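Local atomic coordinates of succinate dehydrogenase subunit A (PDB entry 7D6V), a protein that probably oxidises succinate to fumarate as the FAD-containing subunit of mycobacterial succinate dehydrogenase, feeding electrons to the iron-sulfur subunit and onward to quinone. Residues E100-T103 / D109-K112; L232-G237 / M543-E548; K552-R557 / G562-D567. One frame throughout, in Å; residues are numbered along the deposited sequence.

Contact 1: residues E100-T103 / D109-K112; sequences ELET and DRTK
The guanidinium of Arg110 is held at each of its three nitrogens, and the partner it finds across this contact is the carboxylate of Glu102. The NH1 atom of Arg110 faces OE1 of Glu102 at 3.4 Å, a salt bridge that is also a weak hydrogen bond with an N-H...O angle of 154°. The oxygen lies at the edge of the guanidinium, near its plane. OE1 alone of the carboxylate comes close, and the planes of the two flat groups are 41° apart. Glu102, on helix 84-102, reaches out with a chain extended beyond CG. Arg110, on the loop that follows, bends at chi2 and chi3 to bring its head round to the glutamate. The other two nitrogens are engaged elsewhere: NH2 donates to the carbonyl of Gly114, and NE to that of Met131 in the iron-sulfur subunit. Tyr129 of that subunit packs on Glu102, and OE1 of Gln133 of the iron-sulfur subunit accepts a bond from the backbone N of Arg110. The contact thus joins helix 84-102 to the loop that follows, beside the iron-sulfur subunit. Buried there, the two charges probably offset one another, and the backbone bonds to NE and NH2 would limit rotation of the guanidinium and keep NH1 turned toward Glu102.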
ATOM      1  N   GLU A 100      16.373  15.473  -1.991  1.00 14.66           N
ATOM      2  CA  GLU A 100      17.032  14.592  -1.038  1.00 14.66           C
ATOM      3  C   GLU A 100      16.205  13.354  -0.725  1.00 14.66           C
ATOM      4  O   GLU A 100      16.746  12.395  -0.171  1.00 14.66           O
ATOM      5  CB  GLU A 100      17.370  15.342   0.253  1.00 14.66           C
ATOM      6  CG  GLU A 100      16.192  15.681   1.129  1.00 14.66           C
ATOM      7  CD  GLU A 100      16.549  16.679   2.211  1.00 14.66           C
ATOM      8  OE1 GLU A 100      17.636  17.286   2.124  1.00 14.66           O
ATOM      9  OE2 GLU A 100      15.745  16.853   3.149  1.00 14.66           O
ATOM     10  N   LEU A 101      14.914  13.352  -1.066  1.00 14.73           N
ATOM     11  CA  LEU A 101      14.127  12.128  -0.939  1.00 14.73           C
ATOM     12  C   LEU A 101      14.688  11.008  -1.804  1.00 14.73           C
ATOM     13  O   LEU A 101      14.705   9.845  -1.387  1.00 14.73           O
ATOM     14  CB  LEU A 101      12.667  12.384  -1.310  1.00 14.73           C
ATOM     15  CG  LEU A 101      11.673  12.629  -0.182  1.00 14.73           C
ATOM     16  CD1 LEU A 101      10.293  12.851  -0.760  1.00 14.73           C
ATOM     17  CD2 LEU A 101      11.670  11.464   0.786  1.00 14.73           C
ATOM     18  N   GLU A 102      15.140  11.327  -3.016  1.00 16.43           N
ATOM     19  CA  GLU A 102      15.627  10.281  -3.906  1.00 16.43           C
ATOM     20  C   GLU A 102      17.085   9.921  -3.661  1.00 16.43           C
ATOM     21  O   GLU A 102      17.559   8.928  -4.221  1.00 16.43           O
ATOM     22  CB  GLU A 102      15.422  10.681  -5.367  1.00 16.43           C
ATOM     23  CG  GLU A 102      16.162  11.913  -5.812  1.00 16.43           C
ATOM     24  CD  GLU A 102      15.983  12.176  -7.290  1.00 16.43           C
ATOM     25  OE1 GLU A 102      15.475  11.279  -7.989  1.00 16.43           O
ATOM     26  OE2 GLU A 102      16.351  13.275  -7.753  1.00 16.43           O
ATOM     27  N   THR A 103      17.806  10.690  -2.842  1.00 15.49           N
ATOM     28  CA  THR A 103      19.069  10.199  -2.308  1.00 15.49           C
ATOM     29  C   THR A 103      18.850   9.131  -1.250  1.00 15.49           C
ATOM     30  O   THR A 103      19.793   8.413  -0.905  1.00 15.49           O
ATOM     31  CB  THR A 103      19.891  11.344  -1.721  1.00 15.49           C
ATOM     32  OG1 THR A 103      19.236  11.861  -0.558  1.00 15.49           O
ATOM     33  CG2 THR A 103      20.054  12.445  -2.736  1.00 15.49           C
ATOM     34  N   ASP A 109       8.447   9.006 -11.039  1.00 15.35           N
ATOM     35  CA  ASP A 109       8.379   8.940 -12.490  1.00 15.35           C
ATOM     36  C   ASP A 109       9.387   9.909 -13.093  1.00 15.35           C
ATOM     37  O   ASP A 109       9.742  10.924 -12.491  1.00 15.35           O
ATOM     38  CB  ASP A 109       6.970   9.263 -12.979  1.00 15.35           C
ATOM     39  CG  ASP A 109       5.989   8.146 -12.704  1.00 15.35           C
ATOM     40  OD1 ASP A 109       4.783   8.431 -12.573  1.00 15.35           O
ATOM     41  OD2 ASP A 109       6.422   6.980 -12.618  1.00 15.35           O
ATOM     42  N   ARG A 110       9.857   9.586 -14.292  1.00 14.88           N
ATOM     43  CA  ARG A 110      10.953  10.317 -14.907  1.00 14.88           C
ATOM     44  C   ARG A 110      10.490  11.046 -16.159  1.00 14.88           C
ATOM     45  O   ARG A 110       9.503  10.667 -16.794  1.00 14.88           O
ATOM     46  CB  ARG A 110      12.112   9.380 -15.260  1.00 14.88           C
ATOM     47  CG  ARG A 110      12.398   8.307 -14.228  1.00 14.88           C
ATOM     48  CD  ARG A 110      12.744   8.899 -12.874  1.00 14.88           C
ATOM     49  NE  ARG A 110      13.934   9.740 -12.916  1.00 14.88           N
ATOM     50  CZ  ARG A 110      14.386  10.437 -11.880  1.00 14.88           C
ATOM     51  NH1 ARG A 110      13.743  10.392 -10.726  1.00 14.88           N
ATOM     52  NH2 ARG A 110      15.475  11.178 -11.997  1.00 14.88           N
ATOM     53  N   THR A 111      11.212  12.111 -16.498  1.00 16.21           N
ATOM     54  CA  THR A 111      11.026  12.814 -17.754  1.00 16.21           C
ATOM     55  C   THR A 111      11.976  12.247 -18.809  1.00 16.21           C
ATOM     56  O   THR A 111      12.720  11.294 -18.567  1.00 16.21           O
ATOM     57  CB  THR A 111      11.247  14.315 -17.571  1.00 16.21           C
ATOM     58  OG1 THR A 111      12.632  14.572 -17.317  1.00 16.21           O
ATOM     59  CG2 THR A 111      10.427  14.836 -16.418  1.00 16.21           C
ATOM     60  N   LYS A 112      11.945  12.840 -20.004  1.00 18.61           N
ATOM     61  CA  LYS A 112      12.838  12.403 -21.071  1.00 18.61           C
ATOM     62  C   LYS A 112      14.294  12.724 -20.758  1.00 18.61           C
ATOM     63  O   LYS A 112      15.192  11.998 -21.194  1.00 18.61           O
ATOM     64  CB  LYS A 112      12.428  13.044 -22.396  1.00 18.61           C
ATOM     65  CG  LYS A 112      11.016  12.716 -22.887  1.00 18.61           C
ATOM     66  CD  LYS A 112      10.860  11.274 -23.362  1.00 18.61           C
ATOM     67  CE  LYS A 112      10.348  10.342 -22.274  1.00 18.61           C
ATOM     68  NZ  LYS A 112      10.106   8.971 -22.796  1.00 18.61           N
TER

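Contact 2: residues L232-G237 / M543-E548; sequences LALRAG and MLLVSE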
ATOM      1  N   LEU A 232      -3.292  17.177  23.054  1.00 16.27           N
ATOM      2  CA  LEU A 232      -2.092  17.057  23.875  1.00 16.27           C
ATOM      3  C   LEU A 232      -1.428  18.412  24.081  1.00 16.27           C
ATOM      4  O   LEU A 232      -1.126  18.802  25.213  1.00 16.27           O
ATOM      5  CB  LEU A 232      -1.116  16.071  23.233  1.00 16.27           C
ATOM      6  CG  LEU A 232      -1.332  14.590  23.539  1.00 16.27           C
ATOM      7  CD1 LEU A 232      -0.409  13.729  22.700  1.00 16.27           C
ATOM      8  CD2 LEU A 232      -1.121  14.322  25.011  1.00 16.27           C
ATOM      9  N   ALA A 233      -1.202  19.152  22.993  1.00 16.64           N
ATOM     10  CA  ALA A 233      -0.612  20.480  23.105  1.00 16.64           C
ATOM     11  C   ALA A 233      -1.542  21.434  23.835  1.00 16.64           C
ATOM     12  O   ALA A 233      -1.090  22.280  24.618  1.00 16.64           O
ATOM     13  CB  ALA A 233      -0.275  21.021  21.717  1.00 16.64           C
ATOM     14  N   LEU A 234      -2.846  21.302  23.605  1.00 17.74           N
ATOM     15  CA  LEU A 234      -3.797  22.211  24.223  1.00 17.74           C
ATOM     16  C   LEU A 234      -3.843  22.013  25.734  1.00 17.74           C
ATOM     17  O   LEU A 234      -3.952  22.984  26.492  1.00 17.74           O
ATOM     18  CB  LEU A 234      -5.162  21.999  23.572  1.00 17.74           C
ATOM     19  CG  LEU A 234      -6.319  22.949  23.821  1.00 17.74           C
ATOM     20  CD1 LEU A 234      -5.960  24.331  23.322  1.00 17.74           C
ATOM     21  CD2 LEU A 234      -7.532  22.428  23.097  1.00 17.74           C
ATOM     22  N   ARG A 235      -3.739  20.764  26.196  1.00 17.05           N
ATOM     23  CA  ARG A 235      -3.687  20.491  27.628  1.00 17.05           C
ATOM     24  C   ARG A 235      -2.306  20.750  28.220  1.00 17.05           C
ATOM     25  O   ARG A 235      -2.197  21.017  29.420  1.00 17.05           O
ATOM     26  CB  ARG A 235      -4.114  19.049  27.911  1.00 17.05           C
ATOM     27  CG  ARG A 235      -5.592  18.782  27.686  1.00 17.05           C
ATOM     28  CD  ARG A 235      -6.021  17.439  28.260  1.00 17.05           C
ATOM     29  NE  ARG A 235      -5.309  16.319  27.654  1.00 17.05           N
ATOM     30  CZ  ARG A 235      -5.798  15.563  26.681  1.00 17.05           C
ATOM     31  NH1 ARG A 235      -5.079  14.566  26.188  1.00 17.05           N
ATOM     32  NH2 ARG A 235      -7.006  15.802  26.197  1.00 17.05           N
ATOM     33  N   ALA A 236      -1.248  20.670  27.410  1.00 16.63           N
ATOM     34  CA  ALA A 236       0.079  21.016  27.905  1.00 16.63           C
ATOM     35  C   ALA A 236       0.231  22.518  28.082  1.00 16.63           C
ATOM     36  O   ALA A 236       1.031  22.965  28.909  1.00 16.63           O
ATOM     37  CB  ALA A 236       1.154  20.482  26.963  1.00 16.63           C
ATOM     38  N   GLY A 237      -0.512  23.307  27.313  1.00 16.69           N
ATOM     39  CA  GLY A 237      -0.530  24.738  27.536  1.00 16.69           C
ATOM     40  C   GLY A 237      -0.261  25.562  26.298  1.00 16.69           C
ATOM     41  O   GLY A 237      -0.103  26.782  26.381  1.00 16.69           O
ATOM     42  N   MET A 543     -11.183  13.859  21.334  1.00 19.47           N
ATOM     43  CA  MET A 543     -12.167  14.197  20.311  1.00 19.47           C
ATOM     44  C   MET A 543     -13.153  15.245  20.814  1.00 19.47           C
ATOM     45  O   MET A 543     -13.503  16.175  20.080  1.00 19.47           O
ATOM     46  CB  MET A 543     -12.894  12.938  19.843  1.00 19.47           C
ATOM     47  CG  MET A 543     -12.201  12.240  18.689  1.00 19.47           C
ATOM     48  SD  MET A 543     -13.146  10.888  17.974  1.00 19.47           S
ATOM     49  CE  MET A 543     -12.705   9.547  19.070  1.00 19.47           C
ATOM     50  N   LEU A 544     -13.597  15.121  22.066  1.00 19.85           N
ATOM     51  CA  LEU A 544     -14.529  16.096  22.625  1.00 19.85           C
ATOM     52  C   LEU A 544     -13.891  17.474  22.744  1.00 19.85           C
ATOM     53  O   LEU A 544     -14.522  18.488  22.415  1.00 19.85           O
ATOM     54  CB  LEU A 544     -15.031  15.620  23.987  1.00 19.85           C
ATOM     55  CG  LEU A 544     -16.025  14.457  23.996  1.00 19.85           C
ATOM     56  CD1 LEU A 544     -16.201  13.912  25.403  1.00 19.85           C
ATOM     57  CD2 LEU A 544     -17.359  14.883  23.417  1.00 19.85           C
ATOM     58  N   LEU A 545     -12.639  17.532  23.206  1.00 19.65           N
ATOM     59  CA  LEU A 545     -11.958  18.819  23.324  1.00 19.65           C
ATOM     60  C   LEU A 545     -11.801  19.488  21.960  1.00 19.65           C
ATOM     61  O   LEU A 545     -12.079  20.686  21.798  1.00 19.65           O
ATOM     62  CB  LEU A 545     -10.600  18.620  23.995  1.00 19.65           C
ATOM     63  CG  LEU A 545      -9.853  19.866  24.463  1.00 19.65           C
ATOM     64  CD1 LEU A 545     -10.684  20.615  25.470  1.00 19.65           C
ATOM     65  CD2 LEU A 545      -8.510  19.491  25.054  1.00 19.65           C
ATOM     66  N   VAL A 546     -11.377  18.716  20.957  1.00 19.81           N
ATOM     67  CA  VAL A 546     -11.175  19.281  19.627  1.00 19.81           C
ATOM     68  C   VAL A 546     -12.502  19.724  19.022  1.00 19.81           C
ATOM     69  O   VAL A 546     -12.576  20.759  18.350  1.00 19.81           O
ATOM     70  CB  VAL A 546     -10.441  18.271  18.729  1.00 19.81           C
ATOM     71  CG1 VAL A 546     -10.479  18.712  17.281  1.00 19.81           C
ATOM     72  CG2 VAL A 546      -9.005  18.111  19.192  1.00 19.81           C
ATOM     73  N   SER A 547     -13.572  18.955  19.251  1.00 20.96           N
ATOM     74  CA  SER A 547     -14.881  19.343  18.741  1.00 20.96           C
ATOM     75  C   SER A 547     -15.358  20.646  19.367  1.00 20.96           C
ATOM     76  O   SER A 547     -15.912  21.507  18.674  1.00 20.96           O
ATOM     77  CB  SER A 547     -15.892  18.226  18.991  1.00 20.96           C
ATOM     78  OG  SER A 547     -15.417  16.994  18.484  1.00 20.96           O
ATOM     79  N   GLU A 548     -15.157  20.808  20.678  1.00 22.78           N
ATOM     80  CA  GLU A 548     -15.523  22.068  21.316  1.00 22.78           C
ATOM     81  C   GLU A 548     -14.748  23.234  20.714  1.00 22.78           C
ATOM     82  O   GLU A 548     -15.321  24.299  20.443  1.00 22.78           O
ATOM     83  CB  GLU A 548     -15.283  21.987  22.823  1.00 22.78           C
ATOM     84  CG  GLU A 548     -15.986  23.069  23.625  1.00 22.78           C
ATOM     85  CD  GLU A 548     -15.628  23.028  25.099  1.00 22.78           C
ATOM     86  OE1 GLU A 548     -15.837  24.046  25.794  1.00 22.78           O
ATOM     87  OE2 GLU A 548     -15.139  21.978  25.568  1.00 22.78           O
TER
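Leu234 and Leu545 point at each other from two neighbouring helices, and their side chains meet at an oblique angle through one methyl branch apiece. CD2 of Leu234 lies 3.7 Å from CD2 of Leu545 and also touches the branching carbon CG of the same residue. Both leucines share one conformation: in Leu545, for example, chi1 of -168° swings CG opposite the backbone N and directs the branch toward the other helix. The backbones stay well separated, with the CA atoms of Leu234 and Leu545 8.9 Å apart, so the side chains alone bridge the helices. CD2 of Leu545 has a second neighbour in Arg235, whose aliphatic CG approaches it at 4.0 Å. Here the arginine serves as a hydrocarbon surface, while its guanidinium, with NH2 still near CD2 of Leu545, donates through NH1 to OD1 of Asn542 on the same long helix. In the fold, the contact ties helix 230-236 of the FAD-binding region to the long helix 532-556 of the C-terminal region, and the side chain of Arg235 lies about 8 Å from the bound FAD. On its other flank helix 230-236 rests on strand 172-179, with Leu232 and Ala236 packed on Leu177. One turn of the long helix carries a further tie of its own: OG of Ser547 donates to O of Met543 at 2.6 Å. That carbonyl also accepts the backbone N of Ser547, and the two donors arrive from opposite faces of its plane.

Contact 3: residues K552-R557 / G562-D567; sequences KAALQR and GGHTRD
Helix 532-556 runs out at Gln556, and after a short loop the chain comes back past its last turn, the CA atoms of Ala554 and His564 lying 7.5 Å apart. Two side chains of the returning segment reach for carbonyls of the last helical turn and the residue just beyond it. NH2 of Arg566 donates to O of Leu555 at 3.1 Å, approaching from above the carbonyl plane although the oxygen itself lies in the plane of the guanidinium. The same nitrogen makes a weak bond to O of Ala554, 2.8 Å away but strongly bent at 122°. Turns of -78° at chi2 and -73° at chi3 fold Arg566 back toward the helix, and Asp568 holds its NE in a salt bridge. The sequence from Ser560 to His564, Ser-Arg-Gly-Gly-His, resembles the Ser-Arg-Gly-Ala-His motif common in succinate dehydrogenase and fumarate reductase flavoproteins; here it packs against the C-terminal helix end, whose partial negative charge probably suits an arginine. His564 contributes NE2, which donates to O of Arg557 at 3.1 Å, with the oxygen tilted slightly from the ring plane. CG and CD of Arg557 touch CD2 of this imidazole, the two side chains crossing at a slant. Beyond CD the guanidinium, nearly perpendicular to the ring, binds Glu244 and Glu559. Strand 565-566 meanwhile pairs in parallel with strand 499-500, Thr565 and Asp567 both bonding to the backbone of Arg500.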
ATOM      1  N   LYS A 552     -16.554  26.366  18.702  1.00 22.18           N
ATOM      2  CA  LYS A 552     -16.454  27.735  19.195  1.00 22.18           C
ATOM      3  C   LYS A 552     -15.797  28.652  18.168  1.00 22.18           C
ATOM      4  O   LYS A 552     -16.241  29.792  17.975  1.00 22.18           O
ATOM      5  CB  LYS A 552     -15.694  27.762  20.518  1.00 22.18           C
ATOM      6  CG  LYS A 552     -16.508  27.239  21.680  1.00 22.18           C
ATOM      7  CD  LYS A 552     -15.875  27.591  23.008  1.00 22.18           C
ATOM      8  CE  LYS A 552     -16.824  27.289  24.151  1.00 22.18           C
ATOM      9  NZ  LYS A 552     -16.339  27.868  25.428  1.00 22.18           N
ATOM     10  N   ALA A 553     -14.751  28.175  17.489  1.00 20.96           N
ATOM     11  CA  ALA A 553     -14.136  28.985  16.441  1.00 20.96           C
ATOM     12  C   ALA A 553     -15.120  29.268  15.312  1.00 20.96           C
ATOM     13  O   ALA A 553     -15.212  30.405  14.825  1.00 20.96           O
ATOM     14  CB  ALA A 553     -12.887  28.290  15.906  1.00 20.96           C
ATOM     15  N   ALA A 554     -15.874  28.247  14.890  1.00 21.25           N
ATOM     16  CA  ALA A 554     -16.840  28.433  13.813  1.00 21.25           C
ATOM     17  C   ALA A 554     -17.949  29.392  14.213  1.00 21.25           C
ATOM     18  O   ALA A 554     -18.454  30.140  13.371  1.00 21.25           O
ATOM     19  CB  ALA A 554     -17.428  27.087  13.397  1.00 21.25           C
ATOM     20  N   LEU A 555     -18.348  29.382  15.484  1.00 22.43           N
ATOM     21  CA  LEU A 555     -19.342  30.347  15.937  1.00 22.43           C
ATOM     22  C   LEU A 555     -18.769  31.757  15.965  1.00 22.43           C
ATOM     23  O   LEU A 555     -19.475  32.725  15.664  1.00 22.43           O
ATOM     24  CB  LEU A 555     -19.864  29.963  17.319  1.00 22.43           C
ATOM     25  CG  LEU A 555     -20.988  30.854  17.851  1.00 22.43           C
ATOM     26  CD1 LEU A 555     -22.292  30.552  17.133  1.00 22.43           C
ATOM     27  CD2 LEU A 555     -21.146  30.690  19.347  1.00 22.43           C
ATOM     28  N   GLN A 556     -17.495  31.894  16.329  1.00 23.36           N
ATOM     29  CA  GLN A 556     -16.936  33.228  16.502  1.00 23.36           C
ATOM     30  C   GLN A 556     -16.594  33.906  15.181  1.00 23.36           C
ATOM     31  O   GLN A 556     -16.712  35.132  15.083  1.00 23.36           O
ATOM     32  CB  GLN A 556     -15.700  33.170  17.394  1.00 23.36           C
ATOM     33  CG  GLN A 556     -15.362  34.500  18.031  1.00 23.36           C
ATOM     34  CD  GLN A 556     -14.765  34.347  19.407  1.00 23.36           C
ATOM     35  OE1 GLN A 556     -15.032  33.371  20.105  1.00 23.36           O
ATOM     36  NE2 GLN A 556     -13.947  35.311  19.807  1.00 23.36           N
ATOM     37  N   ARG A 557     -16.169  33.158  14.164  1.00 21.84           N
ATOM     38  CA  ARG A 557     -15.795  33.785  12.893  1.00 21.84           C
ATOM     39  C   ARG A 557     -17.049  34.063  12.074  1.00 21.84           C
ATOM     40  O   ARG A 557     -17.626  33.160  11.468  1.00 21.84           O
ATOM     41  CB  ARG A 557     -14.819  32.911  12.115  1.00 21.84           C
ATOM     42  CG  ARG A 557     -14.394  33.534  10.793  1.00 21.84           C
ATOM     43  CD  ARG A 557     -13.197  32.842  10.178  1.00 21.84           C
ATOM     44  NE  ARG A 557     -11.971  33.111  10.920  1.00 21.84           N
ATOM     45  CZ  ARG A 557     -11.075  34.028  10.575  1.00 21.84           C
ATOM     46  NH1 ARG A 557     -11.265  34.774   9.498  1.00 21.84           N
ATOM     47  NH2 ARG A 557      -9.987  34.203  11.309  1.00 21.84           N
ATOM     48  N   GLY A 562     -12.761  30.450   2.248  1.00 21.68           N
ATOM     49  CA  GLY A 562     -12.184  29.138   2.009  1.00 21.68           C
ATOM     50  C   GLY A 562     -13.090  28.026   2.491  1.00 21.68           C
ATOM     51  O   GLY A 562     -14.246  27.904   2.070  1.00 21.68           O
ATOM     52  N   GLY A 563     -12.566  27.197   3.391  1.00 22.33           N
ATOM     53  CA  GLY A 563     -13.296  26.044   3.880  1.00 22.33           C
ATOM     54  C   GLY A 563     -14.341  26.330   4.932  1.00 22.33           C
ATOM     55  O   GLY A 563     -15.076  25.415   5.312  1.00 22.33           O
ATOM     56  N   HIS A 564     -14.429  27.565   5.419  1.00 21.88           N
ATOM     57  CA  HIS A 564     -15.398  27.947   6.439  1.00 21.88           C
ATOM     58  C   HIS A 564     -16.484  28.786   5.780  1.00 21.88           C
ATOM     59  O   HIS A 564     -16.234  29.920   5.364  1.00 21.88           O
ATOM     60  CB  HIS A 564     -14.727  28.712   7.576  1.00 21.88           C
ATOM     61  CG  HIS A 564     -15.687  29.415   8.482  1.00 21.88           C
ATOM     62  ND1 HIS A 564     -16.540  28.742   9.329  1.00 21.88           N
ATOM     63  CD2 HIS A 564     -15.929  30.732   8.675  1.00 21.88           C
ATOM     64  CE1 HIS A 564     -17.266  29.614  10.004  1.00 21.88           C
ATOM     65  NE2 HIS A 564     -16.914  30.828   9.626  1.00 21.88           N
ATOM     66  N   THR A 565     -17.688  28.229   5.692  1.00 24.89           N
ATOM     67  CA  THR A 565     -18.823  28.900   5.078  1.00 24.89           C
ATOM     68  C   THR A 565     -19.893  29.139   6.131  1.00 24.89           C
ATOM     69  O   THR A 565     -20.308  28.203   6.819  1.00 24.89           O
ATOM     70  CB  THR A 565     -19.398  28.073   3.926  1.00 24.89           C
ATOM     71  OG1 THR A 565     -18.327  27.530   3.146  1.00 24.89           O
ATOM     72  CG2 THR A 565     -20.270  28.934   3.039  1.00 24.89           C
ATOM     73  N   ARG A 566     -20.328  30.386   6.256  1.00 24.17           N
ATOM     74  CA  ARG A 566     -21.436  30.755   7.125  1.00 24.17           C
ATOM     75  C   ARG A 566     -22.616  31.166   6.260  1.00 24.17           C
ATOM     76  O   ARG A 566     -22.496  32.075   5.433  1.00 24.17           O
ATOM     77  CB  ARG A 566     -21.050  31.896   8.067  1.00 24.17           C
ATOM     78  CG  ARG A 566     -20.203  31.477   9.251  1.00 24.17           C
ATOM     79  CD  ARG A 566     -21.032  30.820  10.339  1.00 24.17           C
ATOM     80  NE  ARG A 566     -21.851  31.781  11.070  1.00 24.17           N
ATOM     81  CZ  ARG A 566     -21.481  32.381  12.195  1.00 24.17           C
ATOM     82  NH1 ARG A 566     -22.296  33.239  12.787  1.00 24.17           N
ATOM     83  NH2 ARG A 566     -20.297  32.127  12.727  1.00 24.17           N
ATOM     84  N   ASP A 567     -23.751  30.494   6.447  1.00 27.86           N
ATOM     85  CA  ASP A 567     -24.935  30.827   5.662  1.00 27.86           C
ATOM     86  C   ASP A 567     -25.450  32.222   5.994  1.00 27.86           C
ATOM     87  O   ASP A 567     -25.872  32.962   5.098  1.00 27.86           O
ATOM     88  CB  ASP A 567     -26.025  29.783   5.886  1.00 27.86           C
ATOM     89  CG  ASP A 567     -27.059  29.783   4.784  1.00 27.86           C
ATOM     90  OD1 ASP A 567     -26.971  28.922   3.883  1.00 27.86           O
ATOM     91  OD2 ASP A 567     -27.958  30.648   4.814  1.00 27.86           O
TER

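How the contacts relate
The three contacts follow one another along the chain without interleaving. Contact 1 sits alone on one side of the chain's centre, on helix 84-102 and the loop after it and against the iron-sulfur subunit. Its centre is about 40 Å from that of contact 2 and about 41 Å from that of contact 3. Those two lie on the opposite side, their centres about 19 Å apart, and both draw on helix 532-556. Contact 2 uses its middle to bridge the FAD-binding and C-terminal regions, whereas contact 3 fastens its end to the loop and strand that follow. One long helix thus packs on both the FAD-binding region and the returning chain of its own region, while contact 1 belongs to the subunit interface.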